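Local coordinates for protein alpha-1,4-endofucoidanase (Mariniflexile fucanivorans, PDB 6DLH) that hydrolyses alpha-1,4 linkages within fucoidan as a retaining, endo-acting family 107 glycoside hydrolase, here comprising its catalytic part and three probable immunoglobulin-like domains, at residues H441-E445 with G446-W450; I63-D66 with D67-T70; A401-Q404 with F405-D409. All coordinates share one frame; numbering follows the deposited sequence.

Contact 1 of 3, residues H441-E445 with G446-W450; sequences HNLVE and GVDFW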
ATOM      1  N   HIS A 441     -17.178  25.402   1.150  1.00 38.03           N
ATOM      2  CA  HIS A 441     -17.273  23.978   1.444  1.00 39.81           C
ATOM      3  C   HIS A 441     -18.671  23.614   1.936  1.00 38.45           C
ATOM      4  O   HIS A 441     -19.213  24.257   2.832  1.00 40.86           O
ATOM      5  CB  HIS A 441     -16.200  23.532   2.448  1.00 40.88           C
ATOM      6  CG  HIS A 441     -16.216  22.059   2.709  1.00 42.14           C
ATOM      7  ND1 HIS A 441     -15.607  21.150   1.863  1.00 41.40           N
ATOM      8  CD2 HIS A 441     -16.764  21.334   3.710  1.00 40.47           C
ATOM      9  CE1 HIS A 441     -15.785  19.930   2.328  1.00 40.79           C
ATOM     10  NE2 HIS A 441     -16.492  20.016   3.458  1.00 40.72           N
ATOM     11  N   ASN A 442     -19.228  22.552   1.345  1.00 37.78           N
ATOM     12  CA  ASN A 442     -20.550  22.050   1.685  1.00 35.41           C
ATOM     13  C   ASN A 442     -20.441  20.952   2.746  1.00 34.22           C
ATOM     14  O   ASN A 442     -19.528  20.136   2.712  1.00 31.07           O
ATOM     15  CB  ASN A 442     -21.266  21.533   0.437  1.00 35.77           C
ATOM     16  CG  ASN A 442     -21.630  22.637  -0.536  1.00 39.31           C
ATOM     17  OD1 ASN A 442     -21.573  23.817  -0.187  1.00 39.08           O
ATOM     18  ND2 ASN A 442     -22.007  22.270  -1.753  1.00 34.67           N
ATOM     19  N   LEU A 443     -21.389  20.946   3.687  1.00 34.25           N
ATOM     20  CA  LEU A 443     -21.584  19.852   4.628  1.00 34.32           C
ATOM     21  C   LEU A 443     -22.989  19.301   4.398  1.00 35.61           C
ATOM     22  O   LEU A 443     -23.952  20.069   4.334  1.00 33.63           O
ATOM     23  CB  LEU A 443     -21.414  20.356   6.065  1.00 32.87           C
ATOM     24  CG  LEU A 443     -20.006  20.779   6.488  1.00 34.99           C
ATOM     25  CD1 LEU A 443     -19.982  21.111   7.968  1.00 36.16           C
ATOM     26  CD2 LEU A 443     -18.968  19.700   6.189  1.00 34.66           C
ATOM     27  N   VAL A 444     -23.090  17.977   4.220  1.00 33.11           N
ATOM     28  CA  VAL A 444     -24.292  17.426   3.613  1.00 34.07           C
ATOM     29  C   VAL A 444     -24.935  16.407   4.552  1.00 34.55           C
ATOM     30  O   VAL A 444     -24.271  15.486   5.023  1.00 33.94           O
ATOM     31  CB  VAL A 444     -23.997  16.844   2.216  1.00 34.86           C
ATOM     32  CG1 VAL A 444     -25.232  16.228   1.566  1.00 36.12           C
ATOM     33  CG2 VAL A 444     -23.381  17.895   1.301  1.00 34.07           C
ATOM     34  N   GLU A 445     -26.228  16.615   4.826  1.00 33.27           N
ATOM     35  CA  GLU A 445     -27.032  15.692   5.607  1.00 33.78           C
ATOM     36  C   GLU A 445     -27.021  14.321   4.927  1.00 34.02           C
ATOM     37  O   GLU A 445     -27.234  14.209   3.717  1.00 29.61           O
ATOM     38  CB  GLU A 445     -28.446  16.253   5.772  1.00 33.92           C
ATOM     39  CG  GLU A 445     -29.294  15.472   6.762  1.00 35.78           C
ATOM     40  CD  GLU A 445     -30.762  15.866   6.846  1.00 37.66           C
ATOM     41  OE1 GLU A 445     -31.200  16.730   6.052  1.00 38.25           O
ATOM     42  OE2 GLU A 445     -31.467  15.316   7.716  1.00 37.91           O
ATOM     43  N   GLY A 446     -26.741  13.280   5.721  1.00 33.24           N
ATOM     44  CA  GLY A 446     -26.662  11.926   5.200  1.00 33.05           C
ATOM     45  C   GLY A 446     -25.222  11.536   4.883  1.00 34.97           C
ATOM     46  O   GLY A 446     -24.918  10.353   4.718  1.00 35.24           O
ATOM     47  N   VAL A 447     -24.346  12.550   4.823  1.00 34.25           N
ATOM     48  CA  VAL A 447     -22.932  12.361   4.529  1.00 32.30           C
ATOM     49  C   VAL A 447     -22.112  12.705   5.773  1.00 32.10           C
ATOM     50  O   VAL A 447     -21.475  11.832   6.360  1.00 32.34           O
ATOM     51  CB  VAL A 447     -22.491  13.153   3.280  1.00 31.96           C
ATOM     52  CG1 VAL A 447     -21.005  12.991   2.984  1.00 32.36           C
ATOM     53  CG2 VAL A 447     -23.304  12.763   2.055  1.00 32.02           C
ATOM     54  N   ASP A 448     -22.144  13.980   6.178  1.00 32.26           N
ATOM     55  CA  ASP A 448     -21.289  14.486   7.240  1.00 30.45           C
ATOM     56  C   ASP A 448     -21.979  14.351   8.595  1.00 29.75           C
ATOM     57  O   ASP A 448     -21.314  14.327   9.625  1.00 30.18           O
ATOM     58  CB  ASP A 448     -20.916  15.950   6.993  1.00 32.35           C
ATOM     59  CG  ASP A 448     -20.100  16.157   5.731  1.00 31.00           C
ATOM     60  OD1 ASP A 448     -18.924  15.779   5.739  1.00 34.28           O
ATOM     61  OD2 ASP A 448     -20.657  16.684   4.753  1.00 32.79           O
ATOM     62  N   PHE A 449     -23.313  14.311   8.588  1.00 29.00           N
ATOM     63  CA  PHE A 449     -24.082  14.217   9.817  1.00 30.60           C
ATOM     64  C   PHE A 449     -25.508  13.807   9.480  1.00 31.24           C
ATOM     65  O   PHE A 449     -25.959  13.998   8.351  1.00 34.30           O
ATOM     66  CB  PHE A 449     -24.062  15.531  10.607  1.00 32.24           C
ATOM     67  CG  PHE A 449     -24.208  16.796   9.794  1.00 31.20           C
ATOM     68  CD1 PHE A 449     -25.365  17.063   9.076  1.00 32.88           C
ATOM     69  CD2 PHE A 449     -23.189  17.735   9.767  1.00 32.02           C
ATOM     70  CE1 PHE A 449     -25.492  18.232   8.339  1.00 33.70           C
ATOM     71  CE2 PHE A 449     -23.316  18.910   9.039  1.00 30.81           C
ATOM     72  CZ  PHE A 449     -24.467  19.153   8.322  1.00 32.56           C
ATOM     73  N   TRP A 450     -26.200  13.236  10.470  1.00 31.65           N
ATOM     74  CA  TRP A 450     -27.543  12.722  10.261  1.00 32.49           C
ATOM     75  C   TRP A 450     -28.253  12.586  11.601  1.00 31.86           C
ATOM     76  O   TRP A 450     -27.616  12.540  12.653  1.00 32.10           O
ATOM     77  CB  TRP A 450     -27.519  11.396   9.482  1.00 32.34           C
ATOM     78  CG  TRP A 450     -26.768  10.318  10.196  1.00 35.16           C
ATOM     79  CD1 TRP A 450     -27.262   9.447  11.127  1.00 34.86           C
ATOM     80  CD2 TRP A 450     -25.369  10.017  10.060  1.00 35.22           C
ATOM     81  NE1 TRP A 450     -26.267   8.620  11.571  1.00 33.36           N
ATOM     82  CE2 TRP A 450     -25.095   8.946  10.939  1.00 33.29           C
ATOM     83  CE3 TRP A 450     -24.327  10.543   9.282  1.00 34.97           C
ATOM     84  CZ2 TRP A 450     -23.822   8.394  11.061  1.00 31.48           C
ATOM     85  CZ3 TRP A 450     -23.066   9.998   9.405  1.00 33.55           C
ATOM     86  CH2 TRP A 450     -22.823   8.934  10.281  1.00 33.96           C
TER
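Asp-448 folds back over the end of the strand that precedes it, and its side chain can be followed outward atom by atom. Asp-448 CB faces the carbonyl of Val-444, 3.9 Å from Val-444 O. Asp-448 CG is set beside its own backbone N (chi1 -63°), which brings it to 3.7 Å from Leu-443 CD2, the leucine crossing at about a right angle. Both carboxylate oxygens pass Leu-443 CD2, and Asp-448 OD2 also accepts a hydrogen bond from Val-444 N at 2.8 Å through its anti lone pair, with 161° at the hydrogen.

The backbone answers in kind: Val-444 O receives both Val-447 N and Asp-448 N, each at 2.9 Å, the first from above the carbonyl plane. Residues 444-447 thereby form a type II beta turn, whose third position is Gly-446, where a CB would clash with Glu-445 O. In this putative immunoglobulin-like domain the turn carries the chain from strand 439-444 to strand 449-450, which pairs with strand 422-423 in another sheet.

The next residue, Phe-449, crosses Leu-443 at about a right angle, Phe-449 CE2 lying 3.8 Å from Leu-443 CB. Trp-423 packs against that ring edge-to-face, and Leu-460 touches both side chains.

Contact 2 of 3, residues I63-D66 with D67-T70; sequences IRID and DFLT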
ATOM      1  N   ILE A  63       1.432   3.593  -6.193  1.00 35.57           N
ATOM      2  CA  ILE A  63       0.179   2.939  -5.849  1.00 32.23           C
ATOM      3  C   ILE A  63      -0.604   3.864  -4.925  1.00 31.99           C
ATOM      4  O   ILE A  63      -0.011   4.522  -4.073  1.00 30.76           O
ATOM      5  CB  ILE A  63       0.427   1.538  -5.248  1.00 32.65           C
ATOM      6  CG1 ILE A  63       1.010   0.578  -6.295  1.00 30.31           C
ATOM      7  CG2 ILE A  63      -0.828   0.976  -4.580  1.00 30.19           C
ATOM      8  CD1 ILE A  63       0.173   0.417  -7.554  1.00 31.17           C
ATOM      9  N   ARG A  64      -1.931   3.922  -5.126  1.00 32.01           N
ATOM     10  CA  ARG A  64      -2.765   4.903  -4.446  1.00 32.42           C
ATOM     11  C   ARG A  64      -4.014   4.229  -3.874  1.00 30.72           C
ATOM     12  O   ARG A  64      -4.512   3.266  -4.443  1.00 30.13           O
ATOM     13  CB  ARG A  64      -3.113   6.043  -5.412  1.00 33.14           C
ATOM     14  CG  ARG A  64      -1.905   6.826  -5.912  1.00 34.44           C
ATOM     15  CD  ARG A  64      -1.259   7.576  -4.762  1.00 34.96           C
ATOM     16  NE  ARG A  64      -0.170   8.460  -5.141  1.00 37.05           N
ATOM     17  CZ  ARG A  64       1.117   8.195  -4.943  1.00 39.09           C
ATOM     18  NH1 ARG A  64       1.484   7.034  -4.426  1.00 36.92           N
ATOM     19  NH2 ARG A  64       2.033   9.092  -5.262  1.00 38.59           N
ATOM     20  N   ILE A  65      -4.529   4.771  -2.760  1.00 31.41           N
ATOM     21  CA  ILE A  65      -5.703   4.223  -2.097  1.00 29.45           C
ATOM     22  C   ILE A  65      -6.982   4.935  -2.557  1.00 30.06           C
ATOM     23  O   ILE A  65      -8.071   4.608  -2.080  1.00 29.98           O
ATOM     24  CB  ILE A  65      -5.531   4.258  -0.563  1.00 28.47           C
ATOM     25  CG1 ILE A  65      -6.518   3.310   0.132  1.00 26.82           C
ATOM     26  CG2 ILE A  65      -5.637   5.690  -0.034  1.00 27.61           C
ATOM     27  CD1 ILE A  65      -6.261   3.101   1.609  1.00 26.68           C
ATOM     28  N   ASP A  66      -6.860   5.892  -3.492  1.00 29.63           N
ATOM     29  CA  ASP A  66      -7.935   6.822  -3.829  1.00 29.91           C
ATOM     30  C   ASP A  66      -9.164   6.134  -4.425  1.00 27.62           C
ATOM     31  O   ASP A  66     -10.289   6.535  -4.137  1.00 27.86           O
ATOM     32  CB  ASP A  66      -7.444   7.998  -4.682  1.00 31.41           C
ATOM     33  CG  ASP A  66      -6.449   8.852  -3.921  1.00 33.96           C
ATOM     34  OD1 ASP A  66      -5.301   8.389  -3.749  1.00 36.46           O
ATOM     35  OD2 ASP A  66      -6.839   9.950  -3.468  1.00 34.48           O
ATOM     36  N   ASP A  67      -8.953   5.130  -5.278  1.00 27.73           N
ATOM     37  CA  ASP A  67     -10.062   4.397  -5.873  1.00 27.83           C
ATOM     38  C   ASP A  67     -10.868   3.700  -4.778  1.00 28.70           C
ATOM     39  O   ASP A  67     -12.101   3.716  -4.802  1.00 29.89           O
ATOM     40  CB  ASP A  67      -9.581   3.422  -6.953  1.00 28.95           C
ATOM     41  CG  ASP A  67      -9.163   4.110  -8.244  1.00 30.98           C
ATOM     42  OD1 ASP A  67      -9.461   5.311  -8.394  1.00 32.07           O
ATOM     43  OD2 ASP A  67      -8.549   3.435  -9.097  1.00 33.67           O
ATOM     44  N   PHE A  68     -10.158   3.093  -3.817  1.00 26.39           N
ATOM     45  CA  PHE A  68     -10.801   2.449  -2.686  1.00 24.71           C
ATOM     46  C   PHE A  68     -11.672   3.475  -1.964  1.00 24.40           C
ATOM     47  O   PHE A  68     -12.848   3.229  -1.709  1.00 22.90           O
ATOM     48  CB  PHE A  68      -9.771   1.763  -1.782  1.00 23.62           C
ATOM     49  CG  PHE A  68     -10.279   1.289  -0.437  1.00 24.07           C
ATOM     50  CD1 PHE A  68     -11.009   0.113  -0.321  1.00 23.83           C
ATOM     51  CD2 PHE A  68     -10.008   2.004   0.719  1.00 24.43           C
ATOM     52  CE1 PHE A  68     -11.452  -0.333   0.916  1.00 24.60           C
ATOM     53  CE2 PHE A  68     -10.444   1.557   1.960  1.00 24.87           C
ATOM     54  CZ  PHE A  68     -11.165   0.385   2.058  1.00 24.69           C
ATOM     55  N   LEU A  69     -11.095   4.640  -1.668  1.00 25.04           N
ATOM     56  CA  LEU A  69     -11.804   5.641  -0.888  1.00 24.65           C
ATOM     57  C   LEU A  69     -13.032   6.151  -1.643  1.00 24.87           C
ATOM     58  O   LEU A  69     -14.052   6.430  -1.012  1.00 24.94           O
ATOM     59  CB  LEU A  69     -10.848   6.765  -0.476  1.00 24.63           C
ATOM     60  CG  LEU A  69      -9.781   6.368   0.547  1.00 25.94           C
ATOM     61  CD1 LEU A  69      -8.954   7.574   0.973  1.00 25.89           C
ATOM     62  CD2 LEU A  69     -10.396   5.686   1.765  1.00 24.13           C
ATOM     63  N   THR A  70     -12.945   6.249  -2.978  1.00 23.70           N
ATOM     64  CA  THR A  70     -14.097   6.622  -3.793  1.00 24.06           C
ATOM     65  C   THR A  70     -15.206   5.588  -3.608  1.00 23.63           C
ATOM     66  O   THR A  70     -16.359   5.948  -3.384  1.00 24.55           O
ATOM     67  CB  THR A  70     -13.742   6.755  -5.282  1.00 24.01           C
ATOM     68  OG1 THR A  70     -12.921   7.918  -5.371  1.00 26.74           O
ATOM     69  CG2 THR A  70     -14.949   6.906  -6.193  1.00 23.11           C
TER
HETATM   70  O   HOH W   1      -7.645   2.058  -4.378  1.00 28.85           O
HETATM   71  O   HOH W   2      -6.503   4.492  -6.480  1.00 44.07           O
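Ile-65 and Leu-69 are joined by backbone and side chain alike at the start of a short helix. Among the hydrogen bonds, Leu-69 N reaches Ile-65 O at 3.1 Å within the carbonyl plane, and one residue on Thr-70 N reaches Asp-66 O at 2.9 Å, tilted somewhat from that plane. These two i to i+4 bonds belong to the first turn of helix 66-71.

Water serves the early amides of this turn. One molecule accepts from Asp-67 N and another from Phe-68 N, both at 2.8 Å, and each returns a weak bond to Arg-64 O, so the chain entering the helix is bridged to its first turn.

The apolar contacts fan out from Ile-65. With CG1 anti to the backbone N (chi1 -162°), the isoleucine runs alongside Phe-68, its CG1 3.8 Å from Phe-68 CD2. The other branch, Ile-65 CG2, meets Leu-69 CD1 at 3.9 Å.

Helix 66-71 lies on the connection between the adjacent parallel strands 46-49 and 80-84 of the catalytic part. Ile-65 and Leu-69 rest on Ala-136 of helix 129-139, Phe-68 meets Trp-50, and Arg-64, salt-bridged to Asp-127, also touches strand 578-583 of a probable immunoglobulin-like domain.

Contact 3 of 3, residues A401-Q404 with F405-D409; sequences ALNQ and FELTD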
ATOM      1  N   ALA A 401     -18.202  -7.491  -0.213  1.00 22.15           N
ATOM      2  CA  ALA A 401     -17.678  -6.875   0.997  1.00 21.93           C
ATOM      3  C   ALA A 401     -18.295  -5.490   1.169  1.00 21.83           C
ATOM      4  O   ALA A 401     -18.695  -5.137   2.275  1.00 23.08           O
ATOM      5  CB  ALA A 401     -16.167  -6.831   0.963  1.00 21.00           C
ATOM      6  N   LEU A 402     -18.400  -4.734   0.061  1.00 22.17           N
ATOM      7  CA  LEU A 402     -19.080  -3.446   0.045  1.00 21.45           C
ATOM      8  C   LEU A 402     -20.530  -3.632   0.489  1.00 22.15           C
ATOM      9  O   LEU A 402     -21.009  -2.906   1.362  1.00 21.62           O
ATOM     10  CB  LEU A 402     -18.984  -2.812  -1.351  1.00 21.55           C
ATOM     11  CG  LEU A 402     -19.652  -1.437  -1.508  1.00 21.58           C
ATOM     12  CD1 LEU A 402     -19.015  -0.401  -0.594  1.00 21.81           C
ATOM     13  CD2 LEU A 402     -19.589  -0.943  -2.941  1.00 21.15           C
ATOM     14  N   ASN A 403     -21.209  -4.632  -0.094  1.00 21.74           N
ATOM     15  CA  ASN A 403     -22.579  -4.973   0.263  1.00 21.57           C
ATOM     16  C   ASN A 403     -22.714  -5.104   1.783  1.00 22.63           C
ATOM     17  O   ASN A 403     -23.535  -4.425   2.401  1.00 23.83           O
ATOM     18  CB  ASN A 403     -23.022  -6.245  -0.466  1.00 22.03           C
ATOM     19  CG  ASN A 403     -24.356  -6.781   0.005  1.00 22.07           C
ATOM     20  OD1 ASN A 403     -25.394  -6.180  -0.255  1.00 21.48           O
ATOM     21  ND2 ASN A 403     -24.343  -7.926   0.675  1.00 20.81           N
ATOM     22  N   GLN A 404     -21.869  -5.950   2.389  1.00 21.44           N
ATOM     23  CA  GLN A 404     -21.973  -6.249   3.810  1.00 21.42           C
ATOM     24  C   GLN A 404     -21.691  -5.007   4.659  1.00 21.75           C
ATOM     25  O   GLN A 404     -22.395  -4.745   5.636  1.00 22.17           O
ATOM     26  CB  GLN A 404     -21.082  -7.440   4.176  1.00 21.32           C
ATOM     27  CG  GLN A 404     -21.440  -8.727   3.435  1.00 21.11           C
ATOM     28  CD  GLN A 404     -20.872  -9.963   4.095  1.00 22.03           C
ATOM     29  OE1 GLN A 404     -19.704 -10.001   4.497  1.00 21.91           O
ATOM     30  NE2 GLN A 404     -21.693 -10.999   4.199  1.00 20.71           N
ATOM     31  N   PHE A 405     -20.660  -4.246   4.270  1.00 22.45           N
ATOM     32  CA  PHE A 405     -20.269  -3.013   4.937  1.00 22.68           C
ATOM     33  C   PHE A 405     -21.361  -1.949   4.842  1.00 23.09           C
ATOM     34  O   PHE A 405     -21.594  -1.214   5.798  1.00 23.17           O
ATOM     35  CB  PHE A 405     -18.894  -2.542   4.440  1.00 22.96           C
ATOM     36  CG  PHE A 405     -17.813  -2.686   5.480  1.00 22.08           C
ATOM     37  CD1 PHE A 405     -17.176  -3.898   5.683  1.00 22.44           C
ATOM     38  CD2 PHE A 405     -17.474  -1.622   6.302  1.00 22.60           C
ATOM     39  CE1 PHE A 405     -16.211  -4.038   6.674  1.00 22.07           C
ATOM     40  CE2 PHE A 405     -16.510  -1.762   7.293  1.00 22.98           C
ATOM     41  CZ  PHE A 405     -15.873  -2.971   7.473  1.00 21.62           C
ATOM     42  N   GLU A 406     -22.055  -1.890   3.698  1.00 24.50           N
ATOM     43  CA  GLU A 406     -23.145  -0.942   3.515  1.00 23.91           C
ATOM     44  C   GLU A 406     -24.327  -1.295   4.419  1.00 24.34           C
ATOM     45  O   GLU A 406     -24.893  -0.416   5.063  1.00 24.16           O
ATOM     46  CB  GLU A 406     -23.546  -0.844   2.042  1.00 25.21           C
ATOM     47  CG  GLU A 406     -22.570  -0.048   1.190  1.00 27.22           C
ATOM     48  CD  GLU A 406     -22.557   1.460   1.375  1.00 29.15           C
ATOM     49  OE1 GLU A 406     -23.272   1.963   2.268  1.00 31.13           O
ATOM     50  OE2 GLU A 406     -21.831   2.134   0.616  1.00 30.16           O
ATOM     51  N   LEU A 407     -24.706  -2.584   4.462  1.00 24.01           N
ATOM     52  CA  LEU A 407     -25.779  -3.014   5.349  1.00 22.95           C
ATOM     53  C   LEU A 407     -25.414  -2.677   6.795  1.00 22.78           C
ATOM     54  O   LEU A 407     -26.228  -2.128   7.527  1.00 24.87           O
ATOM     55  CB  LEU A 407     -26.044  -4.515   5.161  1.00 21.85           C
ATOM     56  CG  LEU A 407     -26.632  -4.908   3.802  1.00 22.73           C
ATOM     57  CD1 LEU A 407     -26.641  -6.418   3.612  1.00 19.76           C
ATOM     58  CD2 LEU A 407     -28.031  -4.328   3.610  1.00 21.11           C
ATOM     59  N   THR A 408     -24.175  -2.996   7.189  1.00 22.36           N
ATOM     60  CA  THR A 408     -23.644  -2.632   8.494  1.00 22.42           C
ATOM     61  C   THR A 408     -23.785  -1.129   8.747  1.00 22.79           C
ATOM     62  O   THR A 408     -24.173  -0.720   9.843  1.00 22.96           O
ATOM     63  CB  THR A 408     -22.184  -3.083   8.636  1.00 22.65           C
ATOM     64  OG1 THR A 408     -22.140  -4.500   8.462  1.00 21.67           O
ATOM     65  CG2 THR A 408     -21.573  -2.709   9.969  1.00 21.75           C
ATOM     66  N   ASP A 409     -23.441  -0.312   7.740  1.00 23.11           N
ATOM     67  CA  ASP A 409     -23.447   1.136   7.897  1.00 23.14           C
ATOM     68  C   ASP A 409     -24.861   1.612   8.220  1.00 23.25           C
ATOM     69  O   ASP A 409     -25.042   2.404   9.137  1.00 22.32           O
ATOM     70  CB  ASP A 409     -22.829   1.846   6.685  1.00 24.86           C
ATOM     71  CG  ASP A 409     -22.393   3.286   6.939  1.00 25.90           C
ATOM     72  OD1 ASP A 409     -21.586   3.512   7.860  1.00 28.02           O
ATOM     73  OD2 ASP A 409     -22.834   4.171   6.193  1.00 28.25           O
TER
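Leu-402 and Glu-406 lie side by side on helix 399-415, pointing the same way. The glutamate's chi1 (-75°) sets Glu-406 CG at 4.0 Å from Leu-402 CD1, and the bend at chi2 (-73°) folds the carboxylate back until Glu-406 OE2 comes equally near, so that both a methylene and a carboxylate oxygen lie against the leucine methyl. Asn-403 and Leu-407 meet at a slant: Leu-407 CD1 comes to 4.0 Å from Asn-403 ND2, an amide that is hydrogen-bonded to Asp-361. Phe-405 turns a ring edge to the carbonyl of Ala-401, with Phe-405 CD1 3.9 Å from Ala-401 O.

Thr-408 turns its hydroxyl toward the N-terminal end of the helix. Thr-408 OG1 sits beside its own backbone N (chi1 -59°) and donates to Gln-404 O at 2.8 Å from above the carbonyl plane, while Thr-408 N reaches the same Gln-404 O at 2.9 Å from the opposite face. A valine here would probably leave Gln-404 O without its second donor and put a methyl close to a buried carbonyl.

On the same side of the helix the Gln-404 amide bonds Gln-346, Leu-359 O and Asp-361. Asp-409 bonds Arg-76 N and OG1 of Thr-77, a calcium ligand.

This part of helix 399-415 combines regular i to i+4 bonds with polar side chains partnered on its buried side, and Asp-409, as second-shell support, probably helps position the calcium ligand.

Read from the N terminus, the three contacts come in series, none nested and none crossing, and each closes only a short turn of continuous chain. Contact 2 starts the helix between strands 46-49 and 80-84 of the catalytic part. Contact 3 lies on helix 399-415, where Phe-405 packs on that same strand 46-49. Contact 1 then reverses the chain in the first putative immunoglobulin-like domain. Contacts 1 and 3 approach to about 6 Å between nearest atoms without touching, yet Arg-76 bonds both, through Val-447 O and Asp-409 OD2. Trp-450 also bonds Lys-413 O, further along helix 399-415, tying that domain to the catalytic part.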